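Local coordinates for Aureochrome1-like protein (Ochromonas danica, PDB 6I22) that probably senses blue light through a flavin mononucleotide-binding LOV domain of the PAS fold, as in related aureochromes, at residues P59-K64 against V81-Y86. Residues are numbered along the deposited sequence; the frame is centred on the assembly and turned at random.
Sequences PETDPK and VVLLNY. With FMN (flavin mononucleotide), chain E.
T61 and L84 show how one side-chain hydroxyl can pin a loop to an edge strand. T61 OG1 donates to L84 O at 2.8 Å, coming from above the carbonyl plane (37° out of it), and T61 OG1 is also hydrogen-bonded to G58 N. This is the tight, buried part of the contact. T61 chi1 of -54° sets OG1 anti to the carbonyl carbon and CG2 anti to the backbone N, and this methyl lies 3.8 Å from L83 CD2. That branch in turn reaches to 3.6 Å from FMN O2. V66 of helix 63-74 touches both side chains. Beside them, one water accepts from D62 N and L84 N, bridging the two backbones.

Toward solvent the contact is more open and more polar, though E60 CB still packs 3.5 Å from L84 CD2. P59 and E60 cross Y86 at about a right angle, and T61 OG1 lies at the edge of its ring, in plane. E60 N donates to Y86 OH at 2.9 Å. A phenylalanine in place of Y86 would probably leave E60 N without this acceptor. Such docking of the segment leading into helix 63-74 against edge strand 79-86, beside the flavin, fits the LOV-type PAS fold.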
ATOM      1  N   PRO A  59      -8.856  -1.886 -14.484  1.00 34.21           N
ATOM      2  CA  PRO A  59      -9.989  -2.755 -14.788  1.00 36.90           C
ATOM      3  C   PRO A  59      -9.848  -4.205 -14.316  1.00 37.94           C
ATOM      4  O   PRO A  59     -10.844  -4.790 -14.017  1.00 38.73           O
ATOM      5  CB  PRO A  59     -10.089  -2.736 -16.327  1.00 38.44           C
ATOM      6  CG  PRO A  59      -9.328  -1.502 -16.754  1.00 37.21           C
ATOM      7  CD  PRO A  59      -8.388  -1.125 -15.649  1.00 35.14           C
ATOM      8  N   GLU A  60      -8.630  -4.749 -14.290  1.00 37.90           N
ATOM      9  CA  GLU A  60      -8.433  -6.155 -13.863  1.00 39.49           C
ATOM     10  C   GLU A  60      -8.224  -6.266 -12.347  1.00 36.74           C
ATOM     11  O   GLU A  60      -8.267  -7.383 -11.858  1.00 38.71           O
ATOM     12  CB  GLU A  60      -7.310  -6.789 -14.657  1.00 41.79           C
ATOM     13  CG  GLU A  60      -7.745  -7.171 -16.049  1.00 47.25           C
ATOM     14  CD  GLU A  60      -6.694  -7.977 -16.795  1.00 51.89           C
ATOM     15  OE1 GLU A  60      -5.648  -7.382 -17.176  1.00 54.58           O
ATOM     16  OE2 GLU A  60      -6.896  -9.200 -16.960  1.00 57.06           O
ATOM     17  N   THR A  61      -8.141  -5.157 -11.637  1.00 34.88           N
ATOM     18  CA  THR A  61      -8.095  -5.121 -10.157  1.00 33.55           C
ATOM     19  C   THR A  61      -9.433  -5.652  -9.648  1.00 35.46           C
ATOM     20  O   THR A  61     -10.473  -5.239 -10.170  1.00 36.12           O
ATOM     21  CB  THR A  61      -7.807  -3.719  -9.627  1.00 31.72           C
ATOM     22  OG1 THR A  61      -6.609  -3.217 -10.226  1.00 30.33           O
ATOM     23  CG2 THR A  61      -7.645  -3.726  -8.121  1.00 32.18           C
ATOM     24  N   ASP A  62      -9.420  -6.579  -8.700  1.00 35.47           N
ATOM     25  CA  ASP A  62     -10.665  -7.090  -8.071  1.00 38.67           C
ATOM     26  C   ASP A  62     -11.212  -6.007  -7.133  1.00 37.80           C
ATOM     27  O   ASP A  62     -10.569  -5.668  -6.150  1.00 35.28           O
ATOM     28  CB  ASP A  62     -10.383  -8.379  -7.306  1.00 40.70           C
ATOM     29  CG  ASP A  62     -11.630  -8.976  -6.668  1.00 44.64           C
ATOM     30  OD1 ASP A  62     -12.738  -8.376  -6.801  1.00 45.87           O
ATOM     31  OD2 ASP A  62     -11.505 -10.065  -6.097  1.00 47.10           O
ATOM     32  N   PRO A  63     -12.413  -5.431  -7.377  1.00 39.80           N
ATOM     33  CA  PRO A  63     -12.959  -4.426  -6.462  1.00 39.93           C
ATOM     34  C   PRO A  63     -13.257  -4.948  -5.039  1.00 41.71           C
ATOM     35  O   PRO A  63     -13.319  -4.145  -4.120  1.00 42.48           O
ATOM     36  CB  PRO A  63     -14.263  -3.977  -7.153  1.00 41.94           C
ATOM     37  CG  PRO A  63     -14.627  -5.121  -8.100  1.00 43.92           C
ATOM     38  CD  PRO A  63     -13.296  -5.701  -8.528  1.00 41.97           C
ATOM     39  N   LYS A  64     -13.392  -6.256  -4.861  1.00 43.00           N
ATOM     40  CA  LYS A  64     -13.601  -6.873  -3.525  1.00 45.48           C
ATOM     41  C   LYS A  64     -12.323  -6.816  -2.689  1.00 42.44           C
ATOM     42  O   LYS A  64     -12.443  -6.684  -1.476  1.00 43.41           O
ATOM     43  CB  LYS A  64     -14.051  -8.323  -3.672  1.00 49.90           C
ATOM     44  CG  LYS A  64     -15.373  -8.487  -4.398  1.00 54.40           C
ATOM     45  CD  LYS A  64     -15.956  -9.873  -4.254  1.00 60.05           C
ATOM     46  CE  LYS A  64     -14.902 -10.955  -4.103  1.00 61.07           C
ATOM     47  NZ  LYS A  64     -15.531 -12.299  -4.109  1.00 66.75           N
ATOM     48  N   VAL A  81      -3.608  -7.595   1.871  1.00 34.86           N
ATOM     49  CA  VAL A  81      -4.376  -8.100   0.705  1.00 35.73           C
ATOM     50  C   VAL A  81      -3.400  -8.395  -0.415  1.00 33.78           C
ATOM     51  O   VAL A  81      -2.302  -7.819  -0.421  1.00 31.46           O
ATOM     52  CB  VAL A  81      -5.442  -7.096   0.236  1.00 37.55           C
ATOM     53  CG1 VAL A  81      -6.439  -6.802   1.336  1.00 39.95           C
ATOM     54  CG2 VAL A  81      -4.802  -5.832  -0.302  1.00 35.88           C
ATOM     55  N   VAL A  82      -3.821  -9.225  -1.354  1.00 33.20           N
ATOM     56  CA  VAL A  82      -3.096  -9.350  -2.640  1.00 32.80           C
ATOM     57  C   VAL A  82      -4.034  -8.831  -3.730  1.00 32.70           C
ATOM     58  O   VAL A  82      -5.169  -9.306  -3.802  1.00 33.97           O
ATOM     59  CB  VAL A  82      -2.646 -10.796  -2.891  1.00 34.86           C
ATOM     60  CG1 VAL A  82      -2.114 -10.968  -4.292  1.00 35.75           C
ATOM     61  CG2 VAL A  82      -1.595 -11.215  -1.869  1.00 34.84           C
ATOM     62  N   LEU A  83      -3.557  -7.906  -4.533  1.00 32.58           N
ATOM     63  CA  LEU A  83      -4.396  -7.370  -5.640  1.00 33.66           C
ATOM     64  C   LEU A  83      -3.533  -6.949  -6.814  1.00 32.70           C
ATOM     65  O   LEU A  83      -2.326  -6.720  -6.665  1.00 31.06           O
ATOM     66  CB  LEU A  83      -5.352  -6.268  -5.165  1.00 34.60           C
ATOM     67  CG  LEU A  83      -4.870  -5.001  -4.441  1.00 36.31           C
ATOM     68  CD1 LEU A  83      -3.400  -4.680  -4.535  1.00 36.58           C
ATOM     69  CD2 LEU A  83      -5.729  -3.804  -4.796  1.00 35.77           C
ATOM     70  N   LEU A  84      -4.160  -6.907  -7.979  1.00 32.87           N
ATOM     71  CA  LEU A  84      -3.472  -6.540  -9.233  1.00 32.41           C
ATOM     72  C   LEU A  84      -3.351  -5.027  -9.275  1.00 30.43           C
ATOM     73  O   LEU A  84      -4.366  -4.321  -9.042  1.00 28.33           O
ATOM     74  CB  LEU A  84      -4.258  -7.084 -10.415  1.00 35.27           C
ATOM     75  CG  LEU A  84      -3.488  -7.097 -11.730  1.00 37.17           C
ATOM     76  CD1 LEU A  84      -2.426  -8.170 -11.718  1.00 38.96           C
ATOM     77  CD2 LEU A  84      -4.405  -7.390 -12.883  1.00 40.93           C
ATOM     78  N   ASN A  85      -2.145  -4.537  -9.548  1.00 28.70           N
ATOM     79  CA  ASN A  85      -1.905  -3.090  -9.706  1.00 27.48           C
ATOM     80  C   ASN A  85      -1.261  -2.824 -11.071  1.00 27.30           C
ATOM     81  O   ASN A  85      -0.795  -3.772 -11.739  1.00 29.21           O
ATOM     82  CB  ASN A  85      -1.041  -2.528  -8.585  1.00 26.45           C
ATOM     83  CG  ASN A  85      -1.773  -2.144  -7.309  1.00 26.44           C
ATOM     84  OD1 ASN A  85      -3.014  -2.213  -7.198  1.00 29.55           O
ATOM     85  ND2 ASN A  85      -0.981  -1.706  -6.367  1.00 23.33           N
ATOM     86  N   TYR A  86      -1.333  -1.567 -11.486  1.00 26.66           N
ATOM     87  CA  TYR A  86      -0.865  -1.084 -12.807  1.00 28.14           C
ATOM     88  C   TYR A  86       0.298  -0.114 -12.604  1.00 27.09           C
ATOM     89  O   TYR A  86       0.211   0.837 -11.832  1.00 27.06           O
ATOM     90  CB  TYR A  86      -2.003  -0.403 -13.568  1.00 29.32           C
ATOM     91  CG  TYR A  86      -3.088  -1.319 -14.050  1.00 31.20           C
ATOM     92  CD1 TYR A  86      -3.941  -1.957 -13.158  1.00 31.04           C
ATOM     93  CD2 TYR A  86      -3.270  -1.547 -15.411  1.00 32.99           C
ATOM     94  CE1 TYR A  86      -4.926  -2.820 -13.612  1.00 32.21           C
ATOM     95  CE2 TYR A  86      -4.280  -2.370 -15.884  1.00 34.52           C
ATOM     96  CZ  TYR A  86      -5.100  -3.018 -14.973  1.00 34.41           C
ATOM     97  OH  TYR A  86      -6.090  -3.827 -15.440  1.00 35.84           O
TER
HETATM   98  N1  FMN E 401      -3.999   0.467  -2.974  1.00 25.43           N
HETATM   99  C2  FMN E 401      -3.424  -0.172  -4.011  1.00 26.75           C
HETATM  100  O2  FMN E 401      -4.171  -0.612  -4.916  1.00 29.01           O
HETATM  101  N3  FMN E 401      -2.089  -0.312  -4.086  1.00 26.65           N
HETATM  102  C4  FMN E 401      -1.221   0.140  -3.149  1.00 25.39           C
HETATM  103  O4  FMN E 401       0.004   0.001  -3.251  1.00 25.86           O
HETATM  104  C4A FMN E 401      -1.773   0.844  -1.986  1.00 25.17           C
HETATM  105  N5  FMN E 401      -0.994   1.340  -0.985  1.00 25.10           N
HETATM  106  C5A FMN E 401      -1.588   1.954   0.070  1.00 22.98           C
HETATM  107  C6  FMN E 401      -0.811   2.478   1.093  1.00 23.03           C
HETATM  108  C7  FMN E 401      -1.380   3.138   2.177  1.00 22.58           C
HETATM  109  C7M FMN E 401      -0.477   3.665   3.283  1.00 24.02           C
HETATM  110  C8  FMN E 401      -2.842   3.234   2.235  1.00 24.63           C
HETATM  111  C8M FMN E 401      -3.515   3.931   3.384  1.00 25.49           C
HETATM  112  C9  FMN E 401      -3.633   2.740   1.214  1.00 24.32           C
HETATM  113  C9A FMN E 401      -3.056   2.089   0.133  1.00 23.27           C
HETATM  114  N10 FMN E 401      -3.856   1.583  -0.906  1.00 24.67           N
HETATM  115  C10 FMN E 401      -3.233   0.945  -1.980  1.00 24.95           C
HETATM  116  C1' FMN E 401      -5.310   1.600  -0.901  1.00 27.67           C
HETATM  117  C2' FMN E 401      -6.044   2.855  -1.366  1.00 26.81           C
HETATM  118  O2' FMN E 401      -5.356   3.998  -0.923  1.00 26.26           O
HETATM  119  C3' FMN E 401      -7.458   2.898  -0.798  1.00 28.05           C
HETATM  120  O3' FMN E 401      -7.403   2.931   0.633  1.00 28.33           O
HETATM  121  C4' FMN E 401      -8.273   1.687  -1.270  1.00 30.84           C
HETATM  122  O4' FMN E 401      -8.382   1.776  -2.686  1.00 30.42           O
HETATM  123  C5' FMN E 401      -9.683   1.618  -0.652  1.00 31.96           C
HETATM  124  O5' FMN E 401     -10.315   2.907  -0.631  1.00 34.87           O
HETATM  125  P   FMN E 401     -11.359   3.342  -1.822  1.00 43.11           P
HETATM  126  O1P FMN E 401     -10.627   3.163  -3.165  1.00 40.89           O
HETATM  127  O2P FMN E 401     -12.531   2.381  -1.641  1.00 41.55           O
HETATM  128  O3P FMN E 401     -11.699   4.772  -1.463  1.00 42.28           O
HETATM  129  O   HOH W   1      -6.216  -4.270 -17.923  1.00 38.79           O
HETATM  130  O   HOH W   2      -6.908  -7.897  -7.924  1.00 30.67           O